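Local coordinates for protein 2,3-bisphosphoglycerate-independent phosphoglycerate mutase (Pyrococcus horikoshii, PDB 2ZKT) that probably interconverts 2-phosphoglycerate and 3-phosphoglycerate in glycolysis, as a metal-binding phosphoglycerate mutase related to alkaline phosphatase that does not depend on 2,3-bisphosphoglycerate, at residues V2-G7 / M404-K409; K6-I11 / D295-H300; E240-K245 / I396-M401; A247-V252 / K285-L290; E338-I343 / L363-G368. All blocks are in the same frame, centred on the assembly; numbering follows the deposited sequence.

In the fold
The five contacts show how a metalloenzyme of the alkaline phosphatase clan is built around one mixed sheet. Contact 2 pairs strand 6-12 with 296-301 and contact 5 pairs 339-344 with 361-366; 6-12 and 339-344 are neighbours in the sheet, which links the two contacts, centres about 9 Å apart. Contact 4 sets helix 280-291 against strand 246-249, about 8 Å from contact 2 between centres. Contact 3 packs helix 396-403 against Trp242 and the turn after it, and contact 1, about 9 Å from it between centres, ties both chain termini there. Contact 2 comes closest to a zinc site: the His300 side chain is about 5 Å from a bound zinc, and Asp13, a zinc ligand, follows the partner strand 6-12.

Contact 1: V2-G7 / M404-K409; sequences VLKRKG and MNRSEK
Lys4 lays the start of its side chain over one face of the Arg406 guanidinium, CB of Lys4 standing 3.8 Å from NH2 of Arg406, and the two side chains cross at about a right angle. The pair belongs to the joint between the two chain ends: the residues leading into strand 6-12, and the Schellman motif that terminates helix 396-403, where Asn405 takes positive phi. Four hydrogen bonds join them. The backbone N of Arg5 donates to Met404 O at 3.0 Å, and the Asn405 amide sends ND2 to Leu3 O at 3.0 Å. Arg406, extended from CG to NE, then grips one acceptor side-on: NE lies 2.9 Å from Arg5 O, and NH2 follows at 3.3 Å from Arg5 O with a more bent N-H···O angle of 136°. This side-on hold keeps Arg5 O near the guanidinium plane and should limit the group's rotation. Arg5's own guanidinium is salt-bridged to Glu337 and bonded to Leu403 O, and it also lies beside the Asn405 amide, the planes 34° apart. On the inner side Met404, bent at its last torsion (chi3 77°), hooks its thioether over the start of the strand, with CE of Met404 3.3 Å from Gly7 N.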
# COMPACT_ATOMS: atom_id res chain seq x y z
N VAL B 2 16.99 -32.11 -18.16
CA VAL B 2 16.07 -31.04 -17.65
C VAL B 2 16.72 -30.25 -16.51
O VAL B 2 17.35 -30.81 -15.60
CB VAL B 2 14.74 -31.63 -17.17
CG1 VAL B 2 13.85 -30.51 -16.62
CG2 VAL B 2 14.05 -32.36 -18.32
N LEU B 3 16.53 -28.93 -16.57
CA LEU B 3 17.11 -27.99 -15.61
C LEU B 3 16.27 -27.78 -14.34
O LEU B 3 15.05 -27.57 -14.40
CB LEU B 3 17.32 -26.64 -16.31
CG LEU B 3 18.02 -25.51 -15.56
CD1 LEU B 3 19.47 -25.92 -15.23
CD2 LEU B 3 18.01 -24.27 -16.44
N LYS B 4 16.94 -27.82 -13.19
CA LYS B 4 16.29 -27.61 -11.90
C LYS B 4 16.38 -26.12 -11.54
O LYS B 4 17.25 -25.41 -12.05
CB LYS B 4 16.97 -28.45 -10.82
CG LYS B 4 16.88 -29.96 -11.05
CD LYS B 4 17.65 -30.72 -9.98
CE LYS B 4 17.51 -32.22 -10.14
NZ LYS B 4 18.21 -32.94 -9.02
N ARG B 5 15.50 -25.65 -10.66
CA ARG B 5 15.52 -24.24 -10.26
C ARG B 5 15.73 -24.08 -8.76
O ARG B 5 15.64 -25.05 -8.01
CB ARG B 5 14.20 -23.57 -10.68
CG ARG B 5 14.06 -23.41 -12.19
CD ARG B 5 12.73 -22.78 -12.61
NE ARG B 5 11.70 -23.80 -12.81
CZ ARG B 5 11.07 -24.01 -13.96
NH1 ARG B 5 11.35 -23.27 -15.04
NH2 ARG B 5 10.17 -24.99 -14.05
N LYS B 6 16.04 -22.85 -8.34
CA LYS B 6 16.23 -22.56 -6.92
C LYS B 6 14.89 -22.18 -6.29
O LYS B 6 13.89 -21.98 -7.00
CB LYS B 6 17.22 -21.40 -6.73
CG LYS B 6 18.67 -21.74 -7.02
CD LYS B 6 19.57 -20.51 -6.91
CE LYS B 6 21.00 -20.82 -7.34
NZ LYS B 6 21.65 -21.79 -6.40
N GLY B 7 14.86 -22.05 -4.96
CA GLY B 7 13.63 -21.68 -4.31
C GLY B 7 13.80 -20.49 -3.37
O GLY B 7 14.84 -20.33 -2.74
N MET B 404 10.28 -26.47 -9.00
CA MET B 404 11.74 -26.41 -9.10
C MET B 404 12.32 -27.68 -9.75
O MET B 404 13.52 -27.84 -9.90
CB MET B 404 12.32 -26.28 -7.68
CG MET B 404 12.18 -24.89 -7.04
SD MET B 404 12.14 -24.94 -5.24
CE MET B 404 13.90 -25.20 -4.91
N ASN B 405 11.43 -28.60 -10.15
CA ASN B 405 11.82 -29.86 -10.78
C ASN B 405 12.71 -30.71 -9.87
O ASN B 405 13.61 -31.40 -10.33
CB ASN B 405 12.54 -29.60 -12.12
CG ASN B 405 11.62 -28.98 -13.16
OD1 ASN B 405 10.45 -29.37 -13.28
ND2 ASN B 405 12.14 -28.03 -13.93
N ARG B 406 12.45 -30.63 -8.56
CA ARG B 406 13.22 -31.39 -7.59
C ARG B 406 12.36 -32.44 -6.90
O ARG B 406 12.74 -33.00 -5.87
CB ARG B 406 13.82 -30.43 -6.54
CG ARG B 406 14.90 -29.50 -7.12
CD ARG B 406 15.40 -28.49 -6.08
NE ARG B 406 16.32 -27.53 -6.69
CZ ARG B 406 17.60 -27.78 -6.97
NH1 ARG B 406 18.13 -28.96 -6.67
NH2 ARG B 406 18.32 -26.85 -7.59
N SER B 407 11.20 -32.72 -7.49
CA SER B 407 10.28 -33.72 -6.94
C SER B 407 10.48 -35.11 -7.55
O SER B 407 10.74 -35.26 -8.75
CB SER B 407 8.83 -33.29 -7.18
OG SER B 407 8.60 -33.11 -8.57
N GLU B 408 10.33 -36.14 -6.71
CA GLU B 408 10.46 -37.52 -7.15
C GLU B 408 9.09 -38.18 -7.13
O GLU B 408 8.32 -38.02 -6.18
CB GLU B 408 11.43 -38.28 -6.22
CG GLU B 408 12.88 -37.82 -6.34
CD GLU B 408 13.80 -38.56 -5.38
OE1 GLU B 408 13.67 -38.37 -4.15
OE2 GLU B 408 14.66 -39.33 -5.87
N LYS B 409 8.78 -38.93 -8.19
CA LYS B 409 7.49 -39.59 -8.30
C LYS B 409 7.33 -40.71 -7.27
O LYS B 409 8.30 -41.17 -6.67
CB LYS B 409 7.31 -40.16 -9.72
CG LYS B 409 8.02 -41.47 -9.95
CD LYS B 409 8.04 -41.85 -11.43
CE LYS B 409 8.96 -40.91 -12.22
NZ LYS B 409 9.12 -41.34 -13.64

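Contact 2: K6-I11 / D295-H300; sequences KGLLII and DFVFLH
In Phe298 CG stands anti to the backbone N (chi1 170°), while in Ile11 it is CG1 that lies anti to the carbonyl carbon (chi1 -66°); together these torsions swing the phenyl ring and the isoleucine branch into one another. Ile11 CG1 meets the ring at its edge, 3.3 Å from Phe298 CE1, a tight apolar touch. Leu9 closes in on the same ring from two residues earlier in the strand, its CG 4.1 Å from Phe298 CD1, and also turns its CB to Phe296 CZ at 3.8 Å. Where Gly7 has no side chain, the Phe296 ring settles beside bare backbone, with CD1 3.9 Å from Gly7 CA. The side chains of Leu9, Ile11, Phe296, Phe298 and His300 share one face of the sheet, and those of Leu8, Ile10, Val297 and Leu299 the other. The two strands run parallel, 12° apart, and form the core of the Rossmann-like sheet of the alkaline phosphatase superfamily, with strand 339-344 on the far side of 6-12. Five backbone hydrogen bonds join them in the staggered parallel pattern; the one from Gly7 N to Asp295 O measures 2.7 Å, and Leu299 O receives Ile11 N almost straight on. Helix 396-403 covers the aromatic face through Met400, and helix 313-331 the aliphatic one through Ile330. Towards the C-terminal ends of the strands the surroundings become polar: Ile11 CG2 lies 4.0 Å from His300 CD2, and the imidazole makes a weak hydrogen bond through NE2 to Asp13, a zinc ligand.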
# COMPACT_ATOMS: atom_id res chain seq x y z
N LYS B 6 16.04 -22.85 -8.34
CA LYS B 6 16.23 -22.56 -6.92
C LYS B 6 14.89 -22.18 -6.29
O LYS B 6 13.89 -21.98 -7.00
CB LYS B 6 17.22 -21.40 -6.73
CG LYS B 6 18.67 -21.74 -7.02
CD LYS B 6 19.57 -20.51 -6.91
CE LYS B 6 21.00 -20.82 -7.34
NZ LYS B 6 21.65 -21.79 -6.40
N GLY B 7 14.86 -22.05 -4.96
CA GLY B 7 13.63 -21.68 -4.31
C GLY B 7 13.80 -20.49 -3.37
O GLY B 7 14.84 -20.33 -2.74
N LEU B 8 12.76 -19.66 -3.28
CA LEU B 8 12.78 -18.51 -2.38
C LEU B 8 11.42 -18.38 -1.68
O LEU B 8 10.44 -17.90 -2.25
CB LEU B 8 13.12 -17.22 -3.15
CG LEU B 8 13.19 -15.93 -2.33
CD1 LEU B 8 14.03 -16.12 -1.06
CD2 LEU B 8 13.78 -14.85 -3.20
N LEU B 9 11.38 -18.84 -0.43
CA LEU B 9 10.17 -18.79 0.35
C LEU B 9 10.22 -17.61 1.33
O LEU B 9 11.06 -17.57 2.24
CB LEU B 9 9.98 -20.11 1.10
CG LEU B 9 8.77 -20.18 2.05
CD1 LEU B 9 7.51 -19.77 1.29
CD2 LEU B 9 8.63 -21.59 2.61
N ILE B 10 9.30 -16.67 1.13
CA ILE B 10 9.24 -15.47 1.97
C ILE B 10 8.03 -15.45 2.91
O ILE B 10 6.88 -15.56 2.47
CB ILE B 10 9.24 -14.22 1.05
CG1 ILE B 10 10.57 -14.20 0.26
CG2 ILE B 10 9.04 -12.94 1.85
CD1 ILE B 10 10.70 -13.02 -0.67
N ILE B 11 8.31 -15.34 4.21
CA ILE B 11 7.25 -15.30 5.21
C ILE B 11 7.12 -13.94 5.90
O ILE B 11 8.07 -13.42 6.51
CB ILE B 11 7.47 -16.37 6.32
CG1 ILE B 11 7.34 -17.78 5.72
CG2 ILE B 11 6.46 -16.16 7.45
CD1 ILE B 11 5.98 -18.07 5.08
N ASP B 295 20.34 -23.95 -2.72
CA ASP B 295 19.25 -24.26 -3.67
C ASP B 295 17.92 -23.68 -3.18
O ASP B 295 17.10 -23.24 -3.98
CB ASP B 295 19.10 -25.77 -3.85
CG ASP B 295 20.41 -26.45 -4.14
OD1 ASP B 295 21.01 -26.15 -5.20
OD2 ASP B 295 20.84 -27.29 -3.31
N PHE B 296 17.73 -23.68 -1.87
CA PHE B 296 16.50 -23.19 -1.26
C PHE B 296 16.83 -22.16 -0.18
O PHE B 296 17.63 -22.43 0.73
CB PHE B 296 15.74 -24.37 -0.62
CG PHE B 296 14.30 -24.06 -0.29
CD1 PHE B 296 13.32 -24.17 -1.28
CD2 PHE B 296 13.94 -23.63 0.98
CE1 PHE B 296 11.99 -23.86 -1.00
CE2 PHE B 296 12.61 -23.31 1.27
CZ PHE B 296 11.63 -23.43 0.29
N VAL B 297 16.21 -20.98 -0.29
CA VAL B 297 16.44 -19.91 0.69
C VAL B 297 15.12 -19.48 1.33
O VAL B 297 14.11 -19.28 0.64
CB VAL B 297 17.13 -18.67 0.03
CG1 VAL B 297 17.13 -17.48 0.98
CG2 VAL B 297 18.58 -19.02 -0.35
N PHE B 298 15.14 -19.35 2.65
CA PHE B 298 13.97 -18.94 3.43
C PHE B 298 14.25 -17.56 4.06
O PHE B 298 15.28 -17.36 4.69
CB PHE B 298 13.71 -19.99 4.52
CG PHE B 298 12.67 -19.58 5.53
CD1 PHE B 298 11.33 -19.43 5.17
CD2 PHE B 298 13.04 -19.32 6.85
CE1 PHE B 298 10.37 -19.03 6.11
CE2 PHE B 298 12.08 -18.91 7.81
CZ PHE B 298 10.75 -18.76 7.43
N LEU B 299 13.32 -16.63 3.89
CA LEU B 299 13.47 -15.28 4.44
C LEU B 299 12.28 -14.97 5.35
O LEU B 299 11.11 -15.11 4.95
CB LEU B 299 13.53 -14.24 3.30
CG LEU B 299 13.49 -12.75 3.67
CD1 LEU B 299 14.59 -12.41 4.67
CD2 LEU B 299 13.66 -11.92 2.41
N HIS B 300 12.58 -14.55 6.58
CA HIS B 300 11.53 -14.24 7.56
C HIS B 300 11.54 -12.75 7.94
O HIS B 300 12.60 -12.15 8.11
CB HIS B 300 11.74 -15.14 8.79
CG HIS B 300 10.61 -15.11 9.77
ND1 HIS B 300 10.47 -14.13 10.73
CD2 HIS B 300 9.56 -15.95 9.94
CE1 HIS B 300 9.38 -14.36 11.45
NE2 HIS B 300 8.81 -15.47 10.99

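Contact 3: E240-K245 / I396-M401; sequences EQWKVK and IVPIMM
Met401 CG makes a CH-pi contact with Trp242, sitting over the six-membered ring, 3.6 Å from its centroid and 24° off the ring normal. A bend at the second torsion of Met401 (chi2 -65°) folds the chain back along the indole, and its sulfur then makes a Met-aromatic contact, SD lying obliquely at 4.6 Å from the centroid of the Trp242 five-membered ring. The rest is apolar packing round the same aromatic group. Val397 CG1 stands on the side of the indole that Met401 occupies, offset toward the rim, 3.6 Å from Trp242 NE1. Pro398 serves the outer end of the ring system, its CA 3.7 Å from Trp242 CH2. On the opposite face Gln241 CG, from the indole's own helix, lies near the rim, while the Phe238 ring meets the indole at an inclination. Val244 adds a thinner touch, CG2 to Met401 CE at 4.4 Å. A polar link lies beside the contact, where Lys243 forms a salt bridge with Glu408. The Schellman motif closing helix 238-242, with Lys243 at its positive-phi C-prime position, follows Trp242 directly, and the indole joins this turn to helix 396-403, whose Met400 and Met401 pack on Phe296 of the mixed sheet.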
# COMPACT_ATOMS: atom_id res chain seq x y z
N GLU B 240 18.08 -33.35 3.48
CA GLU B 240 18.14 -34.71 2.94
C GLU B 240 16.83 -35.10 2.26
O GLU B 240 16.84 -35.76 1.22
CB GLU B 240 18.51 -35.72 4.04
CG GLU B 240 17.55 -35.80 5.21
CD GLU B 240 17.98 -36.85 6.24
OE1 GLU B 240 18.13 -38.03 5.85
OE2 GLU B 240 18.16 -36.49 7.43
N GLN B 241 15.72 -34.68 2.85
CA GLN B 241 14.40 -35.00 2.30
C GLN B 241 14.30 -34.58 0.82
O GLN B 241 13.91 -35.38 -0.04
CB GLN B 241 13.32 -34.31 3.13
CG GLN B 241 11.89 -34.61 2.70
CD GLN B 241 10.87 -33.91 3.59
OE1 GLN B 241 9.67 -33.94 3.32
NE2 GLN B 241 11.35 -33.27 4.66
N TRP B 242 14.70 -33.35 0.53
CA TRP B 242 14.63 -32.81 -0.83
C TRP B 242 15.97 -32.78 -1.56
O TRP B 242 16.04 -32.36 -2.72
CB TRP B 242 14.01 -31.40 -0.79
CG TRP B 242 12.65 -31.36 -0.13
CD1 TRP B 242 12.36 -30.95 1.15
CD2 TRP B 242 11.40 -31.77 -0.71
NE1 TRP B 242 11.01 -31.08 1.40
CE2 TRP B 242 10.40 -31.58 0.28
CE3 TRP B 242 11.03 -32.28 -1.97
CZ2 TRP B 242 9.04 -31.89 0.05
CZ3 TRP B 242 9.68 -32.59 -2.20
CH2 TRP B 242 8.70 -32.39 -1.20
N LYS B 243 17.04 -33.20 -0.88
CA LYS B 243 18.39 -33.23 -1.49
C LYS B 243 18.80 -31.85 -2.00
O LYS B 243 19.10 -31.67 -3.19
CB LYS B 243 18.42 -34.24 -2.64
CG LYS B 243 17.94 -35.63 -2.25
CD LYS B 243 17.87 -36.56 -3.45
CE LYS B 243 17.34 -37.93 -3.06
NZ LYS B 243 17.22 -38.83 -4.25
N VAL B 244 18.84 -30.89 -1.08
CA VAL B 244 19.20 -29.52 -1.42
C VAL B 244 20.01 -28.88 -0.29
O VAL B 244 20.06 -29.40 0.85
CB VAL B 244 17.93 -28.64 -1.62
CG1 VAL B 244 17.07 -29.19 -2.76
CG2 VAL B 244 17.13 -28.59 -0.31
N LYS B 245 20.66 -27.76 -0.61
CA LYS B 245 21.40 -26.99 0.39
C LYS B 245 20.37 -25.92 0.72
O LYS B 245 19.83 -25.28 -0.20
CB LYS B 245 22.66 -26.34 -0.21
CG LYS B 245 23.75 -27.34 -0.59
CD LYS B 245 24.93 -26.64 -1.25
CE LYS B 245 26.01 -27.64 -1.65
NZ LYS B 245 27.17 -26.99 -2.34
N ILE B 396 2.97 -26.29 0.63
CA ILE B 396 3.69 -25.23 -0.07
C ILE B 396 5.08 -25.67 -0.56
O ILE B 396 5.47 -25.44 -1.70
CB ILE B 396 3.83 -24.04 0.89
CG1 ILE B 396 2.46 -23.43 1.19
CG2 ILE B 396 4.69 -22.93 0.24
CD1 ILE B 396 2.56 -22.24 2.15
N VAL B 397 5.88 -26.31 0.29
CA VAL B 397 7.21 -26.73 -0.12
C VAL B 397 7.13 -27.77 -1.25
O VAL B 397 7.83 -27.64 -2.26
CB VAL B 397 8.02 -27.27 1.10
CG1 VAL B 397 9.28 -28.01 0.63
CG2 VAL B 397 8.41 -26.08 2.01
N PRO B 398 6.27 -28.79 -1.10
CA PRO B 398 6.16 -29.81 -2.16
C PRO B 398 5.82 -29.17 -3.52
O PRO B 398 6.39 -29.54 -4.55
CB PRO B 398 5.04 -30.72 -1.66
CG PRO B 398 5.25 -30.70 -0.17
CD PRO B 398 5.49 -29.20 0.10
N ILE B 399 4.88 -28.22 -3.51
CA ILE B 399 4.51 -27.56 -4.76
C ILE B 399 5.70 -26.72 -5.28
O ILE B 399 5.91 -26.62 -6.49
CB ILE B 399 3.25 -26.66 -4.55
CG1 ILE B 399 2.01 -27.55 -4.40
CG2 ILE B 399 3.08 -25.69 -5.72
CD1 ILE B 399 0.76 -26.77 -3.98
N MET B 400 6.46 -26.11 -4.36
CA MET B 400 7.61 -25.31 -4.78
C MET B 400 8.66 -26.25 -5.34
O MET B 400 9.25 -25.97 -6.39
CB MET B 400 8.23 -24.55 -3.61
CG MET B 400 7.51 -23.30 -3.23
SD MET B 400 8.28 -22.52 -1.82
CE MET B 400 9.52 -21.49 -2.62
N MET B 401 8.90 -27.36 -4.64
CA MET B 401 9.90 -28.33 -5.07
C MET B 401 9.55 -28.91 -6.43
O MET B 401 10.45 -29.17 -7.24
CB MET B 401 10.05 -29.44 -4.02
CG MET B 401 10.82 -29.01 -2.76
SD MET B 401 12.56 -28.58 -3.09
CE MET B 401 13.00 -27.63 -1.61

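Contact 4: A247-V252 / K285-L290; sequences AGVIAV and KKAVEL
Val249 CG2 is the hub of the first shell: it lies 3.7 Å from Leu290 CD1, 3.9 Å from the backbone N of Ala287 and 4.0 Å from Lys286 CG. The Val249 and Leu290 side chains meet aslant, methyl to methyl, and Leu290 CD1 also reaches Ala247 CB at 4.0 Å. One leucine branch therefore spans both residues that the strand turns toward the helix, with Gly248 between them adding no side chain. The rotation of Val249 about its first torsion (chi1 175°) puts CG1 anti to the backbone N and leaves CG2 as the branch that meets Ala287 and Leu290. Lys286 starts toward the strand but turns off at its second torsion (chi2 58°), so that its CG touches Val249 while the ammonium leads away. Further out, NZ of Lys286 and NZ of Lys285 make long salt bridges to Glu289, at 3.9 Å to OE1 and 3.8 Å to OE2 respectively. Next come the neighbours: Tyr267 touches Ala247, Lys286 and Leu290, Leu299 touches Val249, and Val297 touches Leu290. In fold terms, helix 280-291 is the connection of a beta-alpha-beta crossover from strand 265-267 to strand 296-301, and it passes over strand 246-249, which lies between them; the helix runs at 171° to that strand. Because the interface itself is aliphatic, without polar bonds between the segments, the contact probably rests on the close fit of aliphatic groups, and the charged pairs stay on the outer side of the helix.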
# COMPACT_ATOMS: atom_id res chain seq x y z
N ALA B 247 19.36 -22.49 3.18
CA ALA B 247 19.78 -21.41 4.08
C ALA B 247 18.59 -20.50 4.42
O ALA B 247 17.63 -20.42 3.66
CB ALA B 247 20.89 -20.58 3.44
N GLY B 248 18.67 -19.81 5.55
CA GLY B 248 17.59 -18.91 5.95
C GLY B 248 18.06 -17.60 6.57
O GLY B 248 19.02 -17.57 7.35
N VAL B 249 17.39 -16.51 6.21
CA VAL B 249 17.69 -15.19 6.75
C VAL B 249 16.64 -14.98 7.84
O VAL B 249 15.47 -14.71 7.55
CB VAL B 249 17.55 -14.09 5.68
CG1 VAL B 249 17.75 -12.72 6.30
CG2 VAL B 249 18.56 -14.33 4.57
N ILE B 250 17.05 -15.10 9.10
CA ILE B 250 16.09 -14.98 10.20
C ILE B 250 16.65 -14.23 11.40
O ILE B 250 17.85 -14.30 11.68
CB ILE B 250 15.68 -16.39 10.66
CG1 ILE B 250 15.38 -17.27 9.43
CG2 ILE B 250 14.48 -16.30 11.62
CD1 ILE B 250 15.18 -18.73 9.75
N ALA B 251 15.78 -13.51 12.11
CA ALA B 251 16.20 -12.76 13.29
C ALA B 251 15.58 -13.32 14.57
O ALA B 251 16.30 -13.63 15.53
CB ALA B 251 15.84 -11.26 13.13
N VAL B 252 14.26 -13.48 14.59
CA VAL B 252 13.57 -14.00 15.77
C VAL B 252 14.10 -15.38 16.18
O VAL B 252 14.23 -16.29 15.35
CB VAL B 252 12.05 -14.11 15.55
CG1 VAL B 252 11.34 -14.34 16.87
CG2 VAL B 252 11.56 -12.84 14.89
N LYS B 285 19.34 -8.14 0.83
CA LYS B 285 20.71 -8.14 0.33
C LYS B 285 21.31 -9.53 0.58
O LYS B 285 21.87 -10.16 -0.34
CB LYS B 285 21.52 -7.04 1.04
CG LYS B 285 22.89 -6.73 0.43
CD LYS B 285 23.95 -7.74 0.87
CE LYS B 285 25.35 -7.31 0.42
NZ LYS B 285 25.49 -7.25 -1.06
N LYS B 286 21.17 -10.01 1.81
CA LYS B 286 21.70 -11.33 2.19
C LYS B 286 21.01 -12.49 1.45
O LYS B 286 21.69 -13.44 1.01
CB LYS B 286 21.58 -11.53 3.71
CG LYS B 286 22.25 -12.81 4.21
CD LYS B 286 23.73 -12.84 3.85
CE LYS B 286 24.37 -14.19 4.17
NZ LYS B 286 25.79 -14.25 3.70
N ALA B 287 19.68 -12.44 1.33
CA ALA B 287 18.91 -13.49 0.65
C ALA B 287 19.47 -13.70 -0.76
O ALA B 287 19.69 -14.84 -1.20
CB ALA B 287 17.43 -13.11 0.57
N VAL B 288 19.68 -12.59 -1.47
CA VAL B 288 20.23 -12.62 -2.82
C VAL B 288 21.62 -13.28 -2.84
O VAL B 288 21.94 -14.06 -3.75
CB VAL B 288 20.36 -11.20 -3.41
CG1 VAL B 288 20.87 -11.28 -4.85
CG2 VAL B 288 19.00 -10.50 -3.36
N GLU B 289 22.45 -12.96 -1.84
CA GLU B 289 23.79 -13.54 -1.74
C GLU B 289 23.69 -15.06 -1.60
O GLU B 289 24.29 -15.81 -2.38
CB GLU B 289 24.54 -13.00 -0.51
CG GLU B 289 25.12 -11.59 -0.64
CD GLU B 289 25.94 -11.19 0.59
OE1 GLU B 289 26.95 -11.88 0.89
OE2 GLU B 289 25.56 -10.20 1.26
N LEU B 290 22.91 -15.51 -0.61
CA LEU B 290 22.72 -16.94 -0.33
C LEU B 290 22.18 -17.74 -1.52
O LEU B 290 22.52 -18.92 -1.68
CB LEU B 290 21.79 -17.12 0.88
CG LEU B 290 22.33 -16.57 2.20
CD1 LEU B 290 21.20 -16.56 3.24
CD2 LEU B 290 23.53 -17.40 2.68

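Contact 5: E338-I343 / L363-G368; sequences EVVIAI and LLIAGG
Ile341 and Ala366 form the first pair of an antiparallel ladder in the large mixed sheet, where strand 361-366 runs against strand 339-344 at 170°. Here the fit is tight. Ile341 N donates to Ala366 O at 2.7 Å, and Ala366 N returns a bond of 2.8 Å to Ile341 O, lying in its carbonyl plane. Ile341 CG2, set between backbone N and carbonyl carbon, presses on the same acceptor at 3.2 Å from Ala366 O. Ile343 and Leu364 repeat the paired bonds, Ile343 N reaching Leu364 O at 2.9 Å. The non-hydrogen-bonded pair between them, Ala342 and Ile365, is drawn close, with Ala342 CA 3.2 Å from Leu364 O in a CA-H···O contact. Leu40 covers the face of Ile341, Ile343 and Ala366, and helix 396-403 the opposite one. Beyond Ala366 the ladder ends and the packing thins: Gly367, partly exposed, departs from strand geometry at a positive phi of 136°, and Val340 meets the departing chain through one methyl, CG2, 3.9 Å from Gly368 O. Within the ladder, by contrast, Leu364 CG lies 3.9 Å from Ile343 CB.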
# COMPACT_ATOMS: atom_id res chain seq x y z
N GLU B 338 14.85 -18.83 -13.15
CA GLU B 338 15.78 -19.67 -12.39
C GLU B 338 15.35 -19.82 -10.91
O GLU B 338 15.77 -20.73 -10.20
CB GLU B 338 17.17 -19.02 -12.46
CG GLU B 338 17.69 -18.89 -13.90
CD GLU B 338 19.06 -18.23 -13.87
OE1 GLU B 338 19.14 -17.08 -13.44
OE2 GLU B 338 20.02 -18.86 -14.31
N VAL B 339 14.53 -18.89 -10.43
CA VAL B 339 14.11 -18.91 -9.03
C VAL B 339 12.60 -18.90 -8.89
O VAL B 339 11.90 -18.03 -9.42
CB VAL B 339 14.70 -17.67 -8.27
CG1 VAL B 339 14.37 -17.77 -6.79
CG2 VAL B 339 16.20 -17.60 -8.46
N VAL B 340 12.09 -19.90 -8.17
CA VAL B 340 10.66 -20.00 -7.92
C VAL B 340 10.41 -19.28 -6.61
O VAL B 340 10.98 -19.64 -5.57
CB VAL B 340 10.24 -21.46 -7.77
CG1 VAL B 340 8.76 -21.54 -7.43
CG2 VAL B 340 10.56 -22.22 -9.06
N ILE B 341 9.57 -18.24 -6.64
CA ILE B 341 9.30 -17.48 -5.43
C ILE B 341 7.90 -17.66 -4.84
O ILE B 341 6.89 -17.66 -5.55
CB ILE B 341 9.58 -15.97 -5.66
CG1 ILE B 341 9.41 -15.20 -4.34
CG2 ILE B 341 8.63 -15.42 -6.70
CD1 ILE B 341 9.83 -13.74 -4.42
N ALA B 342 7.86 -17.82 -3.52
CA ALA B 342 6.61 -17.99 -2.81
C ALA B 342 6.56 -16.99 -1.65
O ALA B 342 7.55 -16.80 -0.94
CB ALA B 342 6.48 -19.43 -2.29
N ILE B 343 5.41 -16.35 -1.47
CA ILE B 343 5.27 -15.38 -0.39
C ILE B 343 3.97 -15.61 0.36
O ILE B 343 2.90 -15.77 -0.23
CB ILE B 343 5.28 -13.94 -0.95
CG1 ILE B 343 6.61 -13.67 -1.66
CG2 ILE B 343 5.05 -12.94 0.19
CD1 ILE B 343 6.67 -12.34 -2.40
N LEU B 363 -1.48 -16.55 -0.14
CA LEU B 363 -0.26 -17.17 -0.65
C LEU B 363 -0.08 -16.87 -2.13
O LEU B 363 -1.04 -16.88 -2.90
CB LEU B 363 -0.35 -18.70 -0.47
CG LEU B 363 0.63 -19.59 -1.26
CD1 LEU B 363 2.08 -19.24 -0.86
CD2 LEU B 363 0.36 -21.07 -0.96
N LEU B 364 1.16 -16.60 -2.54
CA LEU B 364 1.41 -16.37 -3.95
C LEU B 364 2.68 -17.13 -4.34
O LEU B 364 3.61 -17.27 -3.54
CB LEU B 364 1.56 -14.87 -4.24
CG LEU B 364 2.87 -14.09 -4.06
CD1 LEU B 364 3.92 -14.56 -5.06
CD2 LEU B 364 2.58 -12.61 -4.31
N ILE B 365 2.69 -17.63 -5.57
CA ILE B 365 3.84 -18.34 -6.11
C ILE B 365 4.06 -17.83 -7.53
O ILE B 365 3.11 -17.76 -8.33
CB ILE B 365 3.61 -19.87 -6.15
CG1 ILE B 365 3.28 -20.38 -4.74
CG2 ILE B 365 4.86 -20.56 -6.69
CD1 ILE B 365 2.93 -21.87 -4.71
N ALA B 366 5.30 -17.46 -7.84
CA ALA B 366 5.63 -16.95 -9.16
C ALA B 366 7.00 -17.46 -9.58
O ALA B 366 7.86 -17.73 -8.73
CB ALA B 366 5.60 -15.42 -9.16
N GLY B 367 7.21 -17.59 -10.89
CA GLY B 367 8.49 -18.07 -11.38
C GLY B 367 8.34 -19.10 -12.49
O GLY B 367 7.24 -19.33 -13.01
N GLY B 368 9.45 -19.73 -12.88
CA GLY B 368 9.41 -20.72 -13.94
C GLY B 368 8.50 -21.88 -13.57
O GLY B 368 8.49 -22.34 -12.42